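Local coordinates for sporulation-control protein spo0M (Bacillus subtilis, PDB 5CL2), which controls expression of the sporulation regulator gene spo0A and is required for the bacterium to pass the morphological stage 0 of sporulation, at residues A[130-142]-A[185-198]. Residues are numbered along the deposited sequence; the frame is centred on the assembly and turned at random.
Sequences AHPWIENVLEAIE and LELIFLLDEDGLEI
I134 and F189 form the middle of this contact, in which helix 132-142 packs on one face of a beta hairpin, strands 185-191 and 195-198, of a five-stranded antiparallel sheet. The helix runs nearly antiparallel to strand 185-191, at 157°. I134 CG2 sits squarely over one face of the F189 ring, 3.9 Å from its centroid, a CH-pi contact. V137 meets the same ring at its edge, with CG1 3.5 Å from F189 CE1; being anti to its own backbone N (chi1 -178°), that methyl also meets I198 CD1 tip to tip. L138 CD2 adds a contact near F189 CZ, and F169 on the neighbouring strand 165-173 packs edge-to-face with the ring. Further along the helix, I141 CG1 touches L187 CD1, continuing the apolar seam toward L185.

At the other end W133 reaches over the hairpin turn, where D192 OD1 accepts from D194 N in an Asx turn and also pairs with R227. The indole brings CZ3 to 3.3 Å from G195 CA, while E193 O lies at its edge, near the ring plane; helix 230-234 packs against it too. L191 splits its methyls, CD1 on W133 CE3 and CD2 off-centre over the H131 imidazole. That imidazole caps the helix: ND1 accepts from W133 N at 3.1 Å, with the donor tilted 21° out of the ring plane.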
ATOM      1  N   ALA A 130      19.023  -7.972   3.357  1.00 57.08           N
ATOM      2  CA  ALA A 130      18.238  -7.639   4.531  1.00 63.40           C
ATOM      3  C   ALA A 130      18.714  -6.332   5.139  1.00 58.33           C
ATOM      4  O   ALA A 130      19.893  -6.142   5.408  1.00 61.67           O
ATOM      5  CB  ALA A 130      18.305  -8.758   5.568  1.00 61.68           C
ATOM      6  N   HIS A 131      17.771  -5.433   5.348  1.00 54.36           N
ATOM      7  CA  HIS A 131      18.025  -4.209   6.069  1.00 57.39           C
ATOM      8  C   HIS A 131      18.452  -4.606   7.482  1.00 64.18           C
ATOM      9  O   HIS A 131      17.936  -5.578   8.037  1.00 64.84           O
ATOM     10  CB  HIS A 131      16.753  -3.354   6.049  1.00 60.70           C
ATOM     11  CG  HIS A 131      16.842  -2.069   6.803  1.00 62.66           C
ATOM     12  ND1 HIS A 131      16.813  -2.014   8.183  1.00 64.89           N
ATOM     13  CD2 HIS A 131      16.882  -0.785   6.381  1.00 64.80           C
ATOM     14  CE1 HIS A 131      16.869  -0.756   8.574  1.00 64.79           C
ATOM     15  NE2 HIS A 131      16.912   0.013   7.497  1.00 63.48           N
ATOM     16  N   PRO A 132      19.403  -3.866   8.063  1.00 66.71           N
ATOM     17  CA  PRO A 132      19.973  -4.161   9.385  1.00 63.73           C
ATOM     18  C   PRO A 132      18.957  -4.466  10.498  1.00 65.51           C
ATOM     19  O   PRO A 132      19.223  -5.376  11.273  1.00 65.23           O
ATOM     20  CB  PRO A 132      20.747  -2.886   9.711  1.00 64.61           C
ATOM     21  CG  PRO A 132      21.220  -2.406   8.356  1.00 64.15           C
ATOM     22  CD  PRO A 132      20.109  -2.757   7.388  1.00 65.02           C
ATOM     23  N   TRP A 133      17.854  -3.729  10.607  1.00 66.46           N
ATOM     24  CA  TRP A 133      16.841  -4.058  11.620  1.00 62.96           C
ATOM     25  C   TRP A 133      16.284  -5.458  11.400  1.00 64.20           C
ATOM     26  O   TRP A 133      16.068  -6.204  12.364  1.00 65.50           O
ATOM     27  CB  TRP A 133      15.683  -3.068  11.612  1.00 63.90           C
ATOM     28  CG  TRP A 133      16.061  -1.624  11.793  1.00 68.56           C
ATOM     29  CD1 TRP A 133      17.230  -1.130  12.292  1.00 69.92           C
ATOM     30  CD2 TRP A 133      15.243  -0.491  11.493  1.00 65.04           C
ATOM     31  NE1 TRP A 133      17.194   0.243  12.310  1.00 70.77           N
ATOM     32  CE2 TRP A 133      15.985   0.660  11.820  1.00 69.60           C
ATOM     33  CE3 TRP A 133      13.962  -0.338  10.957  1.00 63.51           C
ATOM     34  CZ2 TRP A 133      15.487   1.948  11.633  1.00 70.26           C
ATOM     35  CZ3 TRP A 133      13.469   0.943  10.765  1.00 70.06           C
ATOM     36  CH2 TRP A 133      14.226   2.069  11.108  1.00 69.43           C
ATOM     37  N   ILE A 134      16.023  -5.800  10.135  1.00 61.54           N
ATOM     38  CA  ILE A 134      15.500  -7.116   9.798  1.00 57.75           C
ATOM     39  C   ILE A 134      16.553  -8.161  10.112  1.00 60.51           C
ATOM     40  O   ILE A 134      16.238  -9.224  10.636  1.00 62.08           O
ATOM     41  CB  ILE A 134      15.083  -7.237   8.332  1.00 58.26           C
ATOM     42  CG1 ILE A 134      13.846  -6.388   8.050  1.00 57.55           C
ATOM     43  CG2 ILE A 134      14.787  -8.695   7.976  1.00 53.53           C
ATOM     44  CD1 ILE A 134      13.421  -6.414   6.562  1.00 49.77           C
ATOM     45  N   GLU A 135      17.807  -7.865   9.793  1.00 61.77           N
ATOM     46  CA  GLU A 135      18.882  -8.811  10.062  1.00 63.49           C
ATOM     47  C   GLU A 135      19.069  -9.012  11.575  1.00 64.46           C
ATOM     48  O   GLU A 135      19.417 -10.106  12.031  1.00 65.38           O
ATOM     49  CB  GLU A 135      20.176  -8.324   9.414  1.00 63.62           C
ATOM     50  CG  GLU A 135      21.302  -9.340   9.408  1.00 68.54           C
ATOM     51  CD  GLU A 135      22.306  -9.065   8.297  1.00 79.27           C
ATOM     52  OE1 GLU A 135      22.594  -7.872   8.021  1.00 80.61           O
ATOM     53  OE2 GLU A 135      22.801 -10.038   7.691  1.00 84.53           O
ATOM     54  N   ASN A 136      18.782  -7.968  12.347  1.00 62.37           N
ATOM     55  CA  ASN A 136      18.762  -8.067  13.797  1.00 62.64           C
ATOM     56  C   ASN A 136      17.659  -9.013  14.236  1.00 63.98           C
ATOM     57  O   ASN A 136      17.889  -9.883  15.080  1.00 68.42           O
ATOM     58  CB  ASN A 136      18.558  -6.692  14.452  1.00 61.82           C
ATOM     59  CG  ASN A 136      19.799  -5.808  14.394  1.00 65.40           C
ATOM     60  OD1 ASN A 136      20.859  -6.225  13.927  1.00 65.57           O
ATOM     61  ND2 ASN A 136      19.659  -4.568  14.849  1.00 64.36           N
ATOM     62  N   VAL A 137      16.463  -8.852  13.668  1.00 60.62           N
ATOM     63  CA  VAL A 137      15.358  -9.738  14.030  1.00 62.88           C
ATOM     64  C   VAL A 137      15.686 -11.190  13.671  1.00 61.26           C
ATOM     65  O   VAL A 137      15.400 -12.105  14.437  1.00 62.33           O
ATOM     66  CB  VAL A 137      14.035  -9.332  13.356  1.00 57.34           C
ATOM     67  CG1 VAL A 137      12.913 -10.263  13.800  1.00 51.16           C
ATOM     68  CG2 VAL A 137      13.673  -7.900  13.716  1.00 56.97           C
ATOM     69  N   LEU A 138      16.312 -11.390  12.520  1.00 60.75           N
ATOM     70  CA  LEU A 138      16.612 -12.732  12.012  1.00 62.48           C
ATOM     71  C   LEU A 138      17.626 -13.435  12.905  1.00 63.06           C
ATOM     72  O   LEU A 138      17.466 -14.611  13.259  1.00 58.83           O
ATOM     73  CB  LEU A 138      17.147 -12.653  10.584  1.00 57.05           C
ATOM     74  CG  LEU A 138      16.164 -12.125   9.536  1.00 56.47           C
ATOM     75  CD1 LEU A 138      16.865 -11.927   8.165  1.00 54.24           C
ATOM     76  CD2 LEU A 138      14.947 -13.050   9.427  1.00 53.21           C
ATOM     77  N   GLU A 139      18.676 -12.698  13.255  1.00 66.10           N
ATOM     78  CA  GLU A 139      19.684 -13.217  14.160  1.00 66.61           C
ATOM     79  C   GLU A 139      19.080 -13.519  15.524  1.00 65.65           C
ATOM     80  O   GLU A 139      19.341 -14.577  16.101  1.00 67.61           O
ATOM     81  CB  GLU A 139      20.834 -12.222  14.299  1.00 72.15           C
ATOM     82  CG  GLU A 139      21.839 -12.567  15.390  1.00 76.84           C
ATOM     83  CD  GLU A 139      22.949 -11.528  15.513  1.00 88.30           C
ATOM     84  OE1 GLU A 139      22.940 -10.545  14.736  1.00 89.91           O
ATOM     85  OE2 GLU A 139      23.841 -11.702  16.375  1.00 87.93           O
ATOM     86  N   ALA A 140      18.242 -12.607  16.013  1.00 65.26           N
ATOM     87  CA  ALA A 140      17.544 -12.785  17.286  1.00 64.32           C
ATOM     88  C   ALA A 140      16.697 -14.054  17.314  1.00 60.45           C
ATOM     89  O   ALA A 140      16.721 -14.790  18.294  1.00 65.67           O
ATOM     90  CB  ALA A 140      16.678 -11.576  17.587  1.00 67.20           C
ATOM     91  N   ILE A 141      15.933 -14.285  16.254  1.00 59.25           N
ATOM     92  CA  ILE A 141      15.085 -15.466  16.146  1.00 59.27           C
ATOM     93  C   ILE A 141      15.929 -16.743  16.099  1.00 60.75           C
ATOM     94  O   ILE A 141      15.623 -17.729  16.791  1.00 58.01           O
ATOM     95  CB  ILE A 141      14.186 -15.406  14.895  1.00 55.76           C
ATOM     96  CG1 ILE A 141      13.104 -14.331  15.050  1.00 58.21           C
ATOM     97  CG2 ILE A 141      13.559 -16.759  14.620  1.00 47.94           C
ATOM     98  CD1 ILE A 141      12.096 -14.589  16.159  1.00 55.06           C
ATOM     99  N   GLU A 142      17.015 -16.737  15.323  1.00 63.25           N
ATOM    100  CA  GLU A 142      17.806 -17.966  15.269  1.00 64.11           C
ATOM    101  C   GLU A 142      18.493 -18.242  16.613  1.00 65.31           C
ATOM    102  O   GLU A 142      18.603 -19.401  17.025  1.00 64.05           O
ATOM    103  CB  GLU A 142      18.858 -17.924  14.173  1.00 60.17           C
ATOM    104  CG  GLU A 142      18.329 -17.767  12.756  1.00 65.22           C
ATOM    105  CD  GLU A 142      19.406 -18.019  11.710  1.00 64.86           C
ATOM    106  OE1 GLU A 142      20.428 -17.308  11.759  1.00 65.23           O
ATOM    107  OE2 GLU A 142      19.214 -18.883  10.815  1.00 63.09           O
ATOM    108  N   LEU A 185       7.684 -21.560  12.398  1.00 45.81           N
ATOM    109  CA  LEU A 185       7.342 -20.170  12.637  1.00 43.16           C
ATOM    110  C   LEU A 185       7.379 -19.330  11.331  1.00 50.14           C
ATOM    111  O   LEU A 185       8.248 -19.519  10.504  1.00 49.17           O
ATOM    112  CB  LEU A 185       8.320 -19.585  13.652  1.00 48.30           C
ATOM    113  CG  LEU A 185       8.228 -18.089  13.907  1.00 46.24           C
ATOM    114  CD1 LEU A 185       6.940 -17.758  14.638  1.00 46.07           C
ATOM    115  CD2 LEU A 185       9.456 -17.630  14.656  1.00 51.55           C
ATOM    116  N   GLU A 186       6.435 -18.414  11.160  1.00 47.10           N
ATOM    117  CA  GLU A 186       6.385 -17.558   9.990  1.00 47.13           C
ATOM    118  C   GLU A 186       6.366 -16.112  10.426  1.00 47.79           C
ATOM    119  O   GLU A 186       5.540 -15.736  11.264  1.00 52.19           O
ATOM    120  CB  GLU A 186       5.141 -17.849   9.145  1.00 48.18           C
ATOM    121  CG  GLU A 186       5.184 -19.160   8.351  1.00 49.72           C
ATOM    122  CD  GLU A 186       4.717 -20.367   9.163  1.00 53.87           C
ATOM    123  OE1 GLU A 186       3.930 -20.225  10.137  1.00 46.10           O
ATOM    124  OE2 GLU A 186       5.134 -21.475   8.805  1.00 55.46           O
ATOM    125  N   LEU A 187       7.248 -15.306   9.829  1.00 47.34           N
ATOM    126  CA  LEU A 187       7.343 -13.876  10.083  1.00 44.80           C
ATOM    127  C   LEU A 187       7.161 -13.092   8.791  1.00 50.92           C
ATOM    128  O   LEU A 187       7.621 -13.502   7.712  1.00 50.77           O
ATOM    129  CB  LEU A 187       8.688 -13.503  10.720  1.00 48.52           C
ATOM    130  CG  LEU A 187       9.089 -14.160  12.055  1.00 51.98           C
ATOM    131  CD1 LEU A 187      10.193 -13.387  12.772  1.00 44.74           C
ATOM    132  CD2 LEU A 187       7.892 -14.395  12.970  1.00 49.83           C
ATOM    133  N   ILE A 188       6.443 -11.986   8.901  1.00 48.51           N
ATOM    134  CA  ILE A 188       6.387 -11.006   7.837  1.00 48.22           C
ATOM    135  C   ILE A 188       6.923  -9.684   8.361  1.00 49.94           C
ATOM    136  O   ILE A 188       6.477  -9.197   9.404  1.00 50.64           O
ATOM    137  CB  ILE A 188       4.958 -10.802   7.315  1.00 48.01           C
ATOM    138  CG1 ILE A 188       4.440 -12.071   6.660  1.00 43.81           C
ATOM    139  CG2 ILE A 188       4.901  -9.635   6.305  1.00 42.95           C
ATOM    140  CD1 ILE A 188       2.925 -12.061   6.531  1.00 49.99           C
ATOM    141  N   PHE A 189       7.888  -9.114   7.653  1.00 47.72           N
ATOM    142  CA  PHE A 189       8.392  -7.790   7.994  1.00 49.16           C
ATOM    143  C   PHE A 189       7.758  -6.719   7.117  1.00 53.77           C
ATOM    144  O   PHE A 189       7.797  -6.810   5.885  1.00 56.39           O
ATOM    145  CB  PHE A 189       9.895  -7.738   7.822  1.00 51.14           C
ATOM    146  CG  PHE A 189      10.611  -8.750   8.616  1.00 51.58           C
ATOM    147  CD1 PHE A 189      10.868  -8.538   9.950  1.00 51.81           C
ATOM    148  CD2 PHE A 189      10.997  -9.934   8.044  1.00 53.36           C
ATOM    149  CE1 PHE A 189      11.527  -9.463  10.687  1.00 49.11           C
ATOM    150  CE2 PHE A 189      11.650 -10.881   8.791  1.00 55.98           C
ATOM    151  CZ  PHE A 189      11.912 -10.637  10.124  1.00 53.84           C
ATOM    152  N   LEU A 190       7.183  -5.710   7.749  1.00 49.77           N
ATOM    153  CA  LEU A 190       6.734  -4.521   7.047  1.00 53.23           C
ATOM    154  C   LEU A 190       7.610  -3.355   7.484  1.00 54.16           C
ATOM    155  O   LEU A 190       7.459  -2.814   8.584  1.00 57.55           O
ATOM    156  CB  LEU A 190       5.263  -4.245   7.354  1.00 57.12           C
ATOM    157  CG  LEU A 190       4.350  -5.467   7.226  1.00 52.75           C
ATOM    158  CD1 LEU A 190       2.956  -5.166   7.765  1.00 55.47           C
ATOM    159  CD2 LEU A 190       4.280  -5.883   5.769  1.00 52.40           C
ATOM    160  N   LEU A 191       8.520  -2.969   6.600  1.00 56.85           N
ATOM    161  CA  LEU A 191       9.537  -1.994   6.916  1.00 53.38           C
ATOM    162  C   LEU A 191       9.072  -0.614   6.518  1.00 56.96           C
ATOM    163  O   LEU A 191       8.591  -0.418   5.405  1.00 63.82           O
ATOM    164  CB  LEU A 191      10.830  -2.346   6.202  1.00 49.93           C
ATOM    165  CG  LEU A 191      11.983  -1.385   6.438  1.00 53.61           C
ATOM    166  CD1 LEU A 191      12.395  -1.472   7.886  1.00 56.20           C
ATOM    167  CD2 LEU A 191      13.125  -1.747   5.526  1.00 54.71           C
ATOM    168  N   ASP A 192       9.197   0.337   7.433  1.00 57.74           N
ATOM    169  CA  ASP A 192       8.962   1.738   7.121  1.00 55.07           C
ATOM    170  C   ASP A 192      10.132   2.557   7.658  1.00 59.58           C
ATOM    171  O   ASP A 192      11.130   1.990   8.131  1.00 57.70           O
ATOM    172  CB  ASP A 192       7.604   2.212   7.663  1.00 59.10           C
ATOM    173  CG  ASP A 192       7.448   1.995   9.178  1.00 64.41           C
ATOM    174  OD1 ASP A 192       7.879   2.870   9.956  1.00 65.13           O
ATOM    175  OD2 ASP A 192       6.891   0.940   9.582  1.00 58.53           O
ATOM    176  N   GLU A 193      10.033   3.878   7.527  1.00 57.67           N
ATOM    177  CA  GLU A 193      11.131   4.789   7.853  1.00 59.87           C
ATOM    178  C   GLU A 193      11.434   4.888   9.358  1.00 62.96           C
ATOM    179  O   GLU A 193      12.576   5.109   9.763  1.00 59.69           O
ATOM    180  CB  GLU A 193      10.813   6.191   7.305  1.00 62.14           C
ATOM    181  CG  GLU A 193      10.602   6.283   5.780  1.00 57.70           C
ATOM    182  CD  GLU A 193      11.904   6.333   4.994  1.00 63.52           C
ATOM    183  OE1 GLU A 193      12.979   6.190   5.620  1.00 63.70           O
ATOM    184  OE2 GLU A 193      11.855   6.545   3.754  1.00 62.56           O
ATOM    185  N   ASP A 194      10.402   4.773  10.187  1.00 64.00           N
ATOM    186  CA  ASP A 194      10.579   4.975  11.634  1.00 72.35           C
ATOM    187  C   ASP A 194      10.698   3.706  12.453  1.00 65.81           C
ATOM    188  O   ASP A 194      10.907   3.760  13.657  1.00 68.82           O
ATOM    189  CB  ASP A 194       9.433   5.821  12.178  1.00 71.94           C
ATOM    190  CG  ASP A 194       9.314   7.128  11.443  1.00 74.35           C
ATOM    191  OD1 ASP A 194      10.238   7.961  11.602  1.00 76.45           O
ATOM    192  OD2 ASP A 194       8.312   7.311  10.710  1.00 71.30           O
ATOM    193  N   GLY A 195      10.603   2.567  11.792  1.00 66.18           N
ATOM    194  CA  GLY A 195      10.622   1.309  12.492  1.00 64.14           C
ATOM    195  C   GLY A 195      10.142   0.171  11.625  1.00 65.24           C
ATOM    196  O   GLY A 195      10.180   0.226  10.385  1.00 63.03           O
ATOM    197  N   LEU A 196       9.687  -0.876  12.288  1.00 63.67           N
ATOM    198  CA  LEU A 196       9.402  -2.119  11.605  1.00 59.43           C
ATOM    199  C   LEU A 196       8.227  -2.837  12.266  1.00 62.81           C
ATOM    200  O   LEU A 196       8.150  -2.910  13.495  1.00 55.85           O
ATOM    201  CB  LEU A 196      10.662  -2.968  11.620  1.00 56.16           C
ATOM    202  CG  LEU A 196      10.715  -4.294  10.902  1.00 60.33           C
ATOM    203  CD1 LEU A 196      12.119  -4.525  10.421  1.00 56.65           C
ATOM    204  CD2 LEU A 196      10.325  -5.339  11.895  1.00 61.74           C
ATOM    205  N   GLU A 197       7.315  -3.370  11.460  1.00 59.34           N
ATOM    206  CA  GLU A 197       6.217  -4.177  12.000  1.00 58.19           C
ATOM    207  C   GLU A 197       6.406  -5.667  11.690  1.00 56.50           C
ATOM    208  O   GLU A 197       6.739  -6.033  10.563  1.00 56.05           O
ATOM    209  CB  GLU A 197       4.893  -3.672  11.435  1.00 59.32           C
ATOM    210  CG  GLU A 197       3.667  -4.315  11.987  1.00 61.24           C
ATOM    211  CD  GLU A 197       2.451  -3.439  11.792  1.00 67.92           C
ATOM    212  OE1 GLU A 197       2.650  -2.267  11.432  1.00 76.85           O
ATOM    213  OE2 GLU A 197       1.310  -3.891  12.024  1.00 67.90           O
ATOM    214  N   ILE A 198       6.192  -6.525  12.682  1.00 54.59           N
ATOM    215  CA  ILE A 198       6.316  -7.970  12.485  1.00 50.45           C
ATOM    216  C   ILE A 198       4.995  -8.681  12.657  1.00 49.67           C
ATOM    217  O   ILE A 198       4.260  -8.432  13.621  1.00 54.20           O
ATOM    218  CB  ILE A 198       7.317  -8.609  13.443  1.00 45.88           C
ATOM    219  CG1 ILE A 198       8.618  -7.834  13.438  1.00 47.02           C
ATOM    220  CG2 ILE A 198       7.598 -10.037  13.036  1.00 47.73           C
ATOM    221  CD1 ILE A 198       9.737  -8.571  14.050  1.00 50.72           C
TER